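Local atomic coordinates of trans-2-enoyl-CoA reductase [NADH] (PDB entry 4GGO), a protein that catalyses the NADH-dependent reduction of the carbon-carbon double bond of trans-2-enoyl-CoA substrates such as crotonyl-CoA, a step of bacterial fatty acid synthesis. Residues K176-E184 against L371-L379; Y234-Y244 against V287-L295. One frame throughout, in Å; residues are numbered along the deposited sequence.

Contact 1: K176-E184 against L371-L379; sequences KTVDPFTGE and LAGYRHDFL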
loop_
_atom_site.group_PDB
_atom_site.type_symbol
_atom_site.label_atom_id
_atom_site.label_comp_id
_atom_site.label_asym_id
_atom_site.label_seq_id
_atom_site.Cartn_x
_atom_site.Cartn_y
_atom_site.Cartn_z
ATOM N N LYS A 176 -17.817 -10.368 -13.774
ATOM C CA LYS A 176 -17.199 -11.655 -13.492
ATOM C C LYS A 176 -16.155 -11.531 -12.388
ATOM O O LYS A 176 -15.745 -10.431 -12.033
ATOM C CB LYS A 176 -16.561 -12.233 -14.758
ATOM C CG LYS A 176 -17.566 -12.626 -15.834
ATOM C CD LYS A 176 -16.987 -13.638 -16.821
ATOM C CE LYS A 176 -16.119 -12.983 -17.887
ATOM N NZ LYS A 176 -15.681 -13.986 -18.904
ATOM N N THR A 177 -15.751 -12.667 -11.834
ATOM C CA THR A 177 -14.664 -12.717 -10.865
ATOM C C THR A 177 -14.128 -14.138 -10.847
ATOM O O THR A 177 -14.702 -15.028 -11.470
ATOM C CB THR A 177 -15.116 -12.318 -9.444
ATOM O OG1 THR A 177 -13.969 -12.211 -8.590
ATOM C CG2 THR A 177 -16.065 -13.358 -8.870
ATOM N N VAL A 178 -13.030 -14.356 -10.136
ATOM C CA VAL A 178 -12.437 -15.684 -10.086
ATOM C C VAL A 178 -11.862 -15.979 -8.704
ATOM O O VAL A 178 -11.284 -15.105 -8.057
ATOM C CB VAL A 178 -11.357 -15.867 -11.190
ATOM C CG1 VAL A 178 -10.156 -14.963 -10.936
ATOM C CG2 VAL A 178 -10.929 -17.323 -11.295
ATOM N N ASP A 179 -12.066 -17.205 -8.240
ATOM C CA ASP A 179 -11.447 -17.664 -7.006
ATOM C C ASP A 179 -10.128 -18.315 -7.390
ATOM O O ASP A 179 -10.115 -19.404 -7.962
ATOM C CB ASP A 179 -12.361 -18.658 -6.284
ATOM C CG ASP A 179 -11.858 -19.025 -4.896
ATOM O OD1 ASP A 179 -10.669 -19.381 -4.753
ATOM O OD2 ASP A 179 -12.658 -18.958 -3.939
ATOM N N PRO A 180 -9.010 -17.643 -7.076
ATOM C CA PRO A 180 -7.668 -18.075 -7.484
ATOM C C PRO A 180 -7.258 -19.420 -6.888
ATOM O O PRO A 180 -6.340 -20.055 -7.406
ATOM C CB PRO A 180 -6.765 -16.962 -6.941
ATOM C CG PRO A 180 -7.535 -16.374 -5.808
ATOM C CD PRO A 180 -8.967 -16.432 -6.240
ATOM N N PHE A 181 -7.929 -19.845 -5.821
ATOM C CA PHE A 181 -7.584 -21.101 -5.161
ATOM C C PHE A 181 -8.385 -22.291 -5.686
ATOM O O PHE A 181 -7.930 -23.433 -5.615
ATOM C CB PHE A 181 -7.737 -20.975 -3.644
ATOM C CG PHE A 181 -6.659 -20.152 -2.995
ATOM C CD1 PHE A 181 -5.427 -20.712 -2.704
ATOM C CD2 PHE A 181 -6.877 -18.820 -2.682
ATOM C CE1 PHE A 181 -4.428 -19.960 -2.112
ATOM C CE2 PHE A 181 -5.883 -18.063 -2.088
ATOM C CZ PHE A 181 -4.657 -18.634 -1.802
ATOM N N THR A 182 -9.574 -22.024 -6.215
ATOM C CA THR A 182 -10.417 -23.082 -6.765
ATOM C C THR A 182 -10.491 -22.992 -8.286
ATOM O O THR A 182 -10.806 -23.974 -8.961
ATOM C CB THR A 182 -11.844 -23.023 -6.194
ATOM O OG1 THR A 182 -12.473 -21.805 -6.610
ATOM C CG2 THR A 182 -11.817 -23.085 -4.672
ATOM N N GLY A 183 -10.205 -21.808 -8.820
ATOM C CA GLY A 183 -10.229 -21.590 -10.254
ATOM C C GLY A 183 -11.625 -21.331 -10.788
ATOM O O GLY A 183 -11.829 -21.258 -11.998
ATOM N N GLU A 184 -12.589 -21.185 -9.886
ATOM C CA GLU A 184 -13.980 -20.998 -10.290
ATOM C C GLU A 184 -14.286 -19.561 -10.705
ATOM O O GLU A 184 -13.995 -18.616 -9.970
ATOM C CB GLU A 184 -14.932 -21.422 -9.168
ATOM C CG GLU A 184 -16.400 -21.356 -9.562
ATOM C CD GLU A 184 -17.343 -21.567 -8.391
ATOM O OE1 GLU A 184 -16.859 -21.721 -7.249
ATOM O OE2 GLU A 184 -18.571 -21.575 -8.616
ATOM N N LEU A 371 -3.214 -17.150 -11.991
ATOM C CA LEU A 371 -3.850 -17.493 -10.727
ATOM C C LEU A 371 -2.792 -17.906 -9.712
ATOM O O LEU A 371 -2.956 -17.696 -8.512
ATOM C CB LEU A 371 -4.870 -18.617 -10.919
ATOM C CG LEU A 371 -6.102 -18.278 -11.761
ATOM C CD1 LEU A 371 -7.081 -19.442 -11.771
ATOM C CD2 LEU A 371 -6.773 -17.012 -11.249
ATOM N N ALA A 372 -1.705 -18.490 -10.206
ATOM C CA ALA A 372 -0.586 -18.881 -9.357
ATOM C C ALA A 372 0.062 -17.659 -8.717
ATOM O O ALA A 372 0.345 -17.651 -7.519
ATOM C CB ALA A 372 0.440 -19.667 -10.161
ATOM N N GLY A 373 0.296 -16.628 -9.523
ATOM C CA GLY A 373 0.857 -15.385 -9.028
ATOM C C GLY A 373 -0.069 -14.703 -8.037
ATOM O O GLY A 373 0.384 -14.102 -7.064
ATOM N N TYR A 374 -1.370 -14.802 -8.287
ATOM C CA TYR A 374 -2.368 -14.209 -7.403
ATOM C C TYR A 374 -2.351 -14.899 -6.044
ATOM O O TYR A 374 -2.368 -14.238 -5.006
ATOM C CB TYR A 374 -3.763 -14.306 -8.024
ATOM C CG TYR A 374 -4.795 -13.394 -7.392
ATOM C CD1 TYR A 374 -5.334 -13.681 -6.143
ATOM C CD2 TYR A 374 -5.241 -12.256 -8.050
ATOM C CE1 TYR A 374 -6.278 -12.855 -5.564
ATOM C CE2 TYR A 374 -6.187 -11.423 -7.479
ATOM C CZ TYR A 374 -6.702 -11.729 -6.236
ATOM O OH TYR A 374 -7.644 -10.908 -5.659
ATOM N N ARG A 375 -2.329 -16.231 -6.057
ATOM C CA ARG A 375 -2.289 -17.007 -4.820
ATOM C C ARG A 375 -1.048 -16.666 -4.004
ATOM O O ARG A 375 -1.112 -16.548 -2.780
ATOM C CB ARG A 375 -2.317 -18.510 -5.114
ATOM C CG ARG A 375 -3.645 -19.024 -5.645
ATOM C CD ARG A 375 -3.672 -20.546 -5.677
ATOM N NE ARG A 375 -2.648 -21.103 -6.557
ATOM C CZ ARG A 375 -2.842 -21.389 -7.839
ATOM N NH1 ARG A 375 -4.024 -21.168 -8.398
ATOM N NH2 ARG A 375 -1.855 -21.896 -8.564
ATOM N N HIS A 376 0.078 -16.505 -4.691
ATOM C CA HIS A 376 1.334 -16.180 -4.027
ATOM C C HIS A 376 1.274 -14.822 -3.335
ATOM O O HIS A 376 1.649 -14.700 -2.173
ATOM C CB HIS A 376 2.499 -16.206 -5.016
ATOM C CG HIS A 376 3.808 -15.807 -4.411
ATOM N ND1 HIS A 376 4.489 -16.604 -3.516
ATOM C CD2 HIS A 376 4.554 -14.685 -4.557
ATOM C CE1 HIS A 376 5.600 -15.997 -3.144
ATOM N NE2 HIS A 376 5.664 -14.830 -3.760
ATOM N N ASP A 377 0.802 -13.808 -4.054
ATOM C CA ASP A 377 0.712 -12.460 -3.498
ATOM C C ASP A 377 -0.238 -12.403 -2.306
ATOM O O ASP A 377 0.040 -11.733 -1.311
ATOM C CB ASP A 377 0.282 -11.454 -4.566
ATOM C CG ASP A 377 1.373 -11.184 -5.584
ATOM O OD1 ASP A 377 2.530 -11.585 -5.333
ATOM O OD2 ASP A 377 1.078 -10.565 -6.626
ATOM N N PHE A 378 -1.357 -13.110 -2.415
ATOM C CA PHE A 378 -2.328 -13.183 -1.329
ATOM C C PHE A 378 -1.725 -13.848 -0.096
ATOM O O PHE A 378 -1.938 -13.398 1.031
ATOM C CB PHE A 378 -3.573 -13.951 -1.785
ATOM C CG PHE A 378 -4.615 -14.110 -0.713
ATOM C CD1 PHE A 378 -5.509 -13.088 -0.441
ATOM C CD2 PHE A 378 -4.703 -15.285 0.018
ATOM C CE1 PHE A 378 -6.471 -13.232 0.543
ATOM C CE2 PHE A 378 -5.663 -15.434 1.004
ATOM C CZ PHE A 378 -6.547 -14.407 1.265
ATOM N N LEU A 379 -0.967 -14.917 -0.318
ATOM C CA LEU A 379 -0.381 -15.691 0.771
ATOM C C LEU A 379 0.864 -15.038 1.368
ATOM O O LEU A 379 1.083 -15.100 2.577
ATOM C CB LEU A 379 -0.056 -17.111 0.302
ATOM C CG LEU A 379 -1.252 -18.040 0.081
ATOM C CD1 LEU A 379 -0.801 -19.368 -0.506
ATOM C CD2 LEU A 379 -2.008 -18.256 1.383
#
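A single hydrogen bond joins the two segments: Arg375 NH1 donates a hydrogen bond to Pro180 O at 2.8 Å. The bond is nearly straight (161° at the hydrogen), meets the oxygen almost head-on along the C=O direction, and keeps that oxygen in the guanidinium plane. The bend of the arginine chain at chi3 (-62°) turns the guanidinium back over Leu371 O and Ala372 CA, its edge facing Pro180. NH2 of the same group forms a salt bridge with Glu366, so the guanidinium is held at two points and its rotation is probably fixed.

The aliphatic part of Arg375 also serves as a platform. Its CG sits over one face of the Phe181 ring, 3.8 Å from the centroid, a CH-pi contact, and CD lies close to the rim at CD1. At the edge of that ring Leu379 CG approaches CZ in the ring plane, at 3.9 Å. Phe378 comes in obliquely, CD2 to Phe181 CE2 3.7 Å, with the two ring planes 73° apart.

Pro180 and Phe181 belong to the turn of a beta hairpin, strands 173-178 and 185-190, which the helix 371-380 meets at its tip. Within the turn Asp179 OD1 accepts from Phe181 N, an Asx turn, and from Thr182 N, while Asp179 N bonds to Glu184 O and Gly183 N to Asp179 O.

The remaining contacts are apolar. Pro180 CG lies against Tyr374 CD1 at 3.5 Å, on a tyrosine whose other neighbours include the NAD-binding residue Val281. Leu371 CD2 touches both Val178 CG1, at 4.0 Å, and Pro180 CA, and its other methyl, CD1, reaches Gly183 CA at 4.1 Å.

Contact 2: Y234-Y244 against V287-L295; sequences YIGPEATQALY and VIPVIPLYL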
loop_
_atom_site.group_PDB
_atom_site.type_symbol
_atom_site.label_atom_id
_atom_site.label_comp_id
_atom_site.label_asym_id
_atom_site.label_seq_id
_atom_site.Cartn_x
_atom_site.Cartn_y
_atom_site.Cartn_z
ATOM N N TYR A 234 -5.472 4.747 -6.463
ATOM C CA TYR A 234 -5.630 3.860 -7.609
ATOM C C TYR A 234 -6.734 4.365 -8.528
ATOM O O TYR A 234 -7.753 4.874 -8.065
ATOM C CB TYR A 234 -5.937 2.439 -7.133
ATOM C CG TYR A 234 -5.950 1.399 -8.232
ATOM C CD1 TYR A 234 -4.843 1.207 -9.045
ATOM C CD2 TYR A 234 -7.064 0.595 -8.439
ATOM C CE1 TYR A 234 -4.849 0.256 -10.048
ATOM C CE2 TYR A 234 -7.077 -0.363 -9.434
ATOM C CZ TYR A 234 -5.967 -0.530 -10.234
ATOM O OH TYR A 234 -5.979 -1.481 -11.228
ATOM N N ILE A 235 -6.522 4.235 -9.833
ATOM C CA ILE A 235 -7.508 4.672 -10.814
ATOM C C ILE A 235 -8.137 3.466 -11.509
ATOM O O ILE A 235 -9.354 3.407 -11.690
ATOM C CB ILE A 235 -6.885 5.641 -11.841
ATOM C CG1 ILE A 235 -6.631 7.002 -11.191
ATOM C CG2 ILE A 235 -7.788 5.807 -13.049
ATOM C CD1 ILE A 235 -6.005 8.017 -12.120
ATOM N N GLY A 236 -7.303 2.503 -11.885
ATOM C CA GLY A 236 -7.787 1.249 -12.432
ATOM C C GLY A 236 -8.217 1.304 -13.885
ATOM O O GLY A 236 -8.217 2.369 -14.500
ATOM N N PRO A 237 -8.593 0.140 -14.438
ATOM C CA PRO A 237 -8.996 -0.006 -15.839
ATOM C C PRO A 237 -10.427 0.464 -16.073
ATOM O O PRO A 237 -11.139 0.791 -15.121
ATOM C CB PRO A 237 -8.914 -1.516 -16.055
ATOM C CG PRO A 237 -9.271 -2.080 -14.723
ATOM C CD PRO A 237 -8.656 -1.142 -13.714
ATOM N N GLU A 238 -10.836 0.488 -17.338
ATOM C CA GLU A 238 -12.185 0.891 -17.719
ATOM C C GLU A 238 -13.255 0.020 -17.072
ATOM O O GLU A 238 -14.327 0.507 -16.714
ATOM C CB GLU A 238 -12.341 0.839 -19.239
ATOM C CG GLU A 238 -11.608 1.943 -19.975
ATOM C CD GLU A 238 -12.254 3.297 -19.771
ATOM O OE1 GLU A 238 -11.522 4.310 -19.750
ATOM O OE2 GLU A 238 -13.495 3.346 -19.634
ATOM N N ALA A 239 -12.954 -1.266 -16.921
ATOM C CA ALA A 239 -13.927 -2.243 -16.438
ATOM C C ALA A 239 -14.410 -1.982 -15.012
ATOM O O ALA A 239 -15.502 -2.411 -14.635
ATOM C CB ALA A 239 -13.358 -3.652 -16.551
ATOM N N THR A 240 -13.601 -1.283 -14.223
ATOM C CA THR A 240 -13.937 -1.047 -12.821
ATOM C C THR A 240 -14.201 0.423 -12.508
ATOM O O THR A 240 -14.189 0.824 -11.344
ATOM C CB THR A 240 -12.830 -1.568 -11.883
ATOM O OG1 THR A 240 -11.596 -0.903 -12.180
ATOM C CG2 THR A 240 -12.649 -3.066 -12.053
ATOM N N GLN A 241 -14.446 1.219 -13.544
ATOM C CA GLN A 241 -14.696 2.649 -13.369
ATOM C C GLN A 241 -15.936 2.935 -12.526
ATOM O O GLN A 241 -16.017 3.970 -11.865
ATOM C CB GLN A 241 -14.816 3.348 -14.724
ATOM C CG GLN A 241 -13.493 3.536 -15.441
ATOM C CD GLN A 241 -13.638 4.322 -16.727
ATOM O OE1 GLN A 241 -12.688 4.950 -17.195
ATOM N NE2 GLN A 241 -14.832 4.289 -17.310
ATOM N N ALA A 242 -16.893 2.014 -12.542
ATOM C CA ALA A 242 -18.129 2.172 -11.778
ATOM C C ALA A 242 -17.866 2.311 -10.280
ATOM O O ALA A 242 -18.728 2.772 -9.530
ATOM C CB ALA A 242 -19.072 1.008 -12.047
ATOM N N LEU A 243 -16.671 1.915 -9.854
ATOM C CA LEU A 243 -16.284 2.003 -8.451
ATOM C C LEU A 243 -15.185 3.037 -8.224
ATOM O O LEU A 243 -15.337 3.946 -7.409
ATOM C CB LEU A 243 -15.816 0.638 -7.948
ATOM C CG LEU A 243 -16.809 -0.508 -8.143
ATOM C CD1 LEU A 243 -16.219 -1.820 -7.664
ATOM C CD2 LEU A 243 -18.111 -0.209 -7.420
ATOM N N TYR A 244 -14.083 2.894 -8.953
ATOM C CA TYR A 244 -12.898 3.719 -8.727
ATOM C C TYR A 244 -13.007 5.121 -9.321
ATOM O O TYR A 244 -12.291 6.031 -8.904
ATOM C CB TYR A 244 -11.648 3.017 -9.259
ATOM C CG TYR A 244 -11.285 1.760 -8.500
ATOM C CD1 TYR A 244 -10.550 1.826 -7.325
ATOM C CD2 TYR A 244 -11.673 0.510 -8.961
ATOM C CE1 TYR A 244 -10.215 0.684 -6.627
ATOM C CE2 TYR A 244 -11.342 -0.639 -8.271
ATOM C CZ TYR A 244 -10.613 -0.547 -7.107
ATOM O OH TYR A 244 -10.281 -1.689 -6.417
ATOM N N VAL A 287 -13.912 -9.280 -2.655
ATOM C CA VAL A 287 -15.329 -8.923 -2.681
ATOM C C VAL A 287 -15.671 -7.921 -3.782
ATOM O O VAL A 287 -16.842 -7.627 -4.020
ATOM C CB VAL A 287 -15.803 -8.367 -1.323
ATOM C CG1 VAL A 287 -15.666 -9.427 -0.241
ATOM C CG2 VAL A 287 -15.022 -7.116 -0.958
ATOM N N ILE A 288 -14.650 -7.399 -4.453
ATOM C CA ILE A 288 -14.864 -6.440 -5.528
ATOM C C ILE A 288 -15.068 -7.155 -6.858
ATOM O O ILE A 288 -14.236 -7.968 -7.258
ATOM C CB ILE A 288 -13.676 -5.476 -5.671
ATOM C CG1 ILE A 288 -13.346 -4.819 -4.332
ATOM C CG2 ILE A 288 -13.978 -4.420 -6.715
ATOM C CD1 ILE A 288 -12.126 -3.917 -4.384
ATOM N N PRO A 289 -16.180 -6.857 -7.549
ATOM C CA PRO A 289 -16.440 -7.452 -8.864
ATOM C C PRO A 289 -15.362 -7.066 -9.871
ATOM O O PRO A 289 -14.856 -5.947 -9.809
ATOM C CB PRO A 289 -17.787 -6.843 -9.265
ATOM C CG PRO A 289 -18.421 -6.433 -7.975
ATOM C CD PRO A 289 -17.287 -5.996 -7.102
ATOM N N VAL A 290 -15.020 -7.999 -10.760
ATOM C CA VAL A 290 -14.030 -7.804 -11.828
ATOM C C VAL A 290 -12.569 -7.832 -11.356
ATOM O O VAL A 290 -11.729 -8.479 -11.982
ATOM C CB VAL A 290 -14.306 -6.537 -12.683
ATOM C CG1 VAL A 290 -13.285 -6.414 -13.807
ATOM C CG2 VAL A 290 -15.720 -6.572 -13.246
ATOM N N ILE A 291 -12.281 -7.148 -10.251
ATOM C CA ILE A 291 -10.902 -6.969 -9.770
ATOM C C ILE A 291 -10.001 -8.220 -9.724
ATOM O O ILE A 291 -8.886 -8.183 -10.246
ATOM C CB ILE A 291 -10.855 -6.195 -8.421
ATOM C CG1 ILE A 291 -11.055 -4.701 -8.666
ATOM C CG2 ILE A 291 -9.533 -6.426 -7.705
ATOM C CD1 ILE A 291 -10.005 -4.083 -9.565
ATOM N N PRO A 292 -10.470 -9.325 -9.115
ATOM C CA PRO A 292 -9.589 -10.500 -9.064
ATOM C C PRO A 292 -9.290 -11.079 -10.445
ATOM O O PRO A 292 -8.175 -11.544 -10.681
ATOM C CB PRO A 292 -10.397 -11.508 -8.240
ATOM C CG PRO A 292 -11.333 -10.673 -7.439
ATOM C CD PRO A 292 -11.711 -9.554 -8.354
ATOM N N LEU A 293 -10.274 -11.049 -11.338
ATOM C CA LEU A 293 -10.084 -11.543 -12.697
ATOM C C LEU A 293 -9.178 -10.607 -13.487
ATOM O O LEU A 293 -8.337 -11.053 -14.266
ATOM C CB LEU A 293 -11.428 -11.693 -13.413
ATOM C CG LEU A 293 -11.345 -12.123 -14.881
ATOM C CD1 LEU A 293 -10.659 -13.475 -15.008
ATOM C CD2 LEU A 293 -12.725 -12.156 -15.517
ATOM N N TYR A 294 -9.362 -9.307 -13.284
ATOM C CA TYR A 294 -8.530 -8.305 -13.933
ATOM C C TYR A 294 -7.068 -8.435 -13.514
ATOM O O TYR A 294 -6.176 -8.481 -14.362
ATOM C CB TYR A 294 -9.042 -6.898 -13.617
ATOM C CG TYR A 294 -8.070 -5.803 -13.992
ATOM C CD1 TYR A 294 -7.812 -5.505 -15.325
ATOM C CD2 TYR A 294 -7.413 -5.065 -13.017
ATOM C CE1 TYR A 294 -6.925 -4.506 -15.677
ATOM C CE2 TYR A 294 -6.522 -4.061 -13.359
ATOM C CZ TYR A 294 -6.281 -3.788 -14.692
ATOM O OH TYR A 294 -5.400 -2.791 -15.043
ATOM N N LEU A 295 -6.835 -8.499 -12.205
ATOM C CA LEU A 295 -5.482 -8.607 -11.661
ATOM C C LEU A 295 -4.778 -9.878 -12.119
ATOM O O LEU A 295 -3.608 -9.842 -12.489
ATOM C CB LEU A 295 -5.507 -8.551 -10.132
ATOM C CG LEU A 295 -5.844 -7.198 -9.507
ATOM C CD1 LEU A 295 -5.910 -7.315 -7.997
ATOM C CD2 LEU A 295 -4.824 -6.151 -9.920
#
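The catalytic region of the reductase brings together here the substrate-binding Tyr234, the loop and short helix that follow it, and the start of helix 291-305. Tyr244, the inferred proton donor, closes the first segment. Pro237 CG stands over the centre of the Tyr294 ring face, 3.5 Å from the centroid and 12° off the normal, a CH-pi contact. Tyr234 OH arrives at the edge of the same ring, near its plane, 3.4 Å from CE2. The hydroxyls of Tyr234 and Tyr294 both hydrogen-bond to Glu344 OE2, and Tyr294 OH also bonds to Gln350, so one carboxylate oxygen ties the two phenols together.

Around Thr240 the packing is apolar. Its OG1 sits between the backbone N and the carbonyl carbon (chi1 60°), which leaves CG2 opposite the carbonyl carbon and facing Val290 and Ile291. CG2 touches Val290 CG1 and Ile291 CD1, the latter at 3.8 Å; the Thr240 and Ile291 side chains cross at about a right angle. Ala239 CB meets Val290 CG1 at 3.9 Å. Val290 holds the N-cap position of its helix.

Tyr244 leans in with its far end: OH is 3.5 Å from Ile288 CD1, and CE2 is 3.9 Å from Ile291 CD1. The two isoleucines give the hydroxyl end of the phenol apolar neighbours on this side, while Tyr234 CD2 sits above one face of its ring, offset toward the rim. The Leu243 and Ile288 side chains run past each other in opposite directions, CD1 to CG2 3.6 Å. Tyr244 and the NAD-binding Lys253, with side chains about 6 Å apart at their nearest atoms and eight residues between them, recall the Tyr-(Xaa)8-Lys motif of enoyl reductases in the short-chain dehydrogenase/reductase superfamily.

From the N terminus, the chain first passes through 176-184, the end of strand 173-178 and the hairpin turn beyond it, and reaches 234-244 just past the central sheet strand 227-233. It returns at 287-295, closing contact 2 across a loop that carries helix 248-266 and strand 270-276. Only near the C-terminal end does 371-379 close contact 1, so contact 2 is nested inside the larger loop. The two meet directly: Lys176 O lies 2.8 Å from Val290 N, a probable hydrogen bond, and Pro292 packs on Thr177 and Tyr374. The hairpin, the loop with Tyr234 and Tyr244, and helix 371-380 thus all pack on or near the start of helix 291-305.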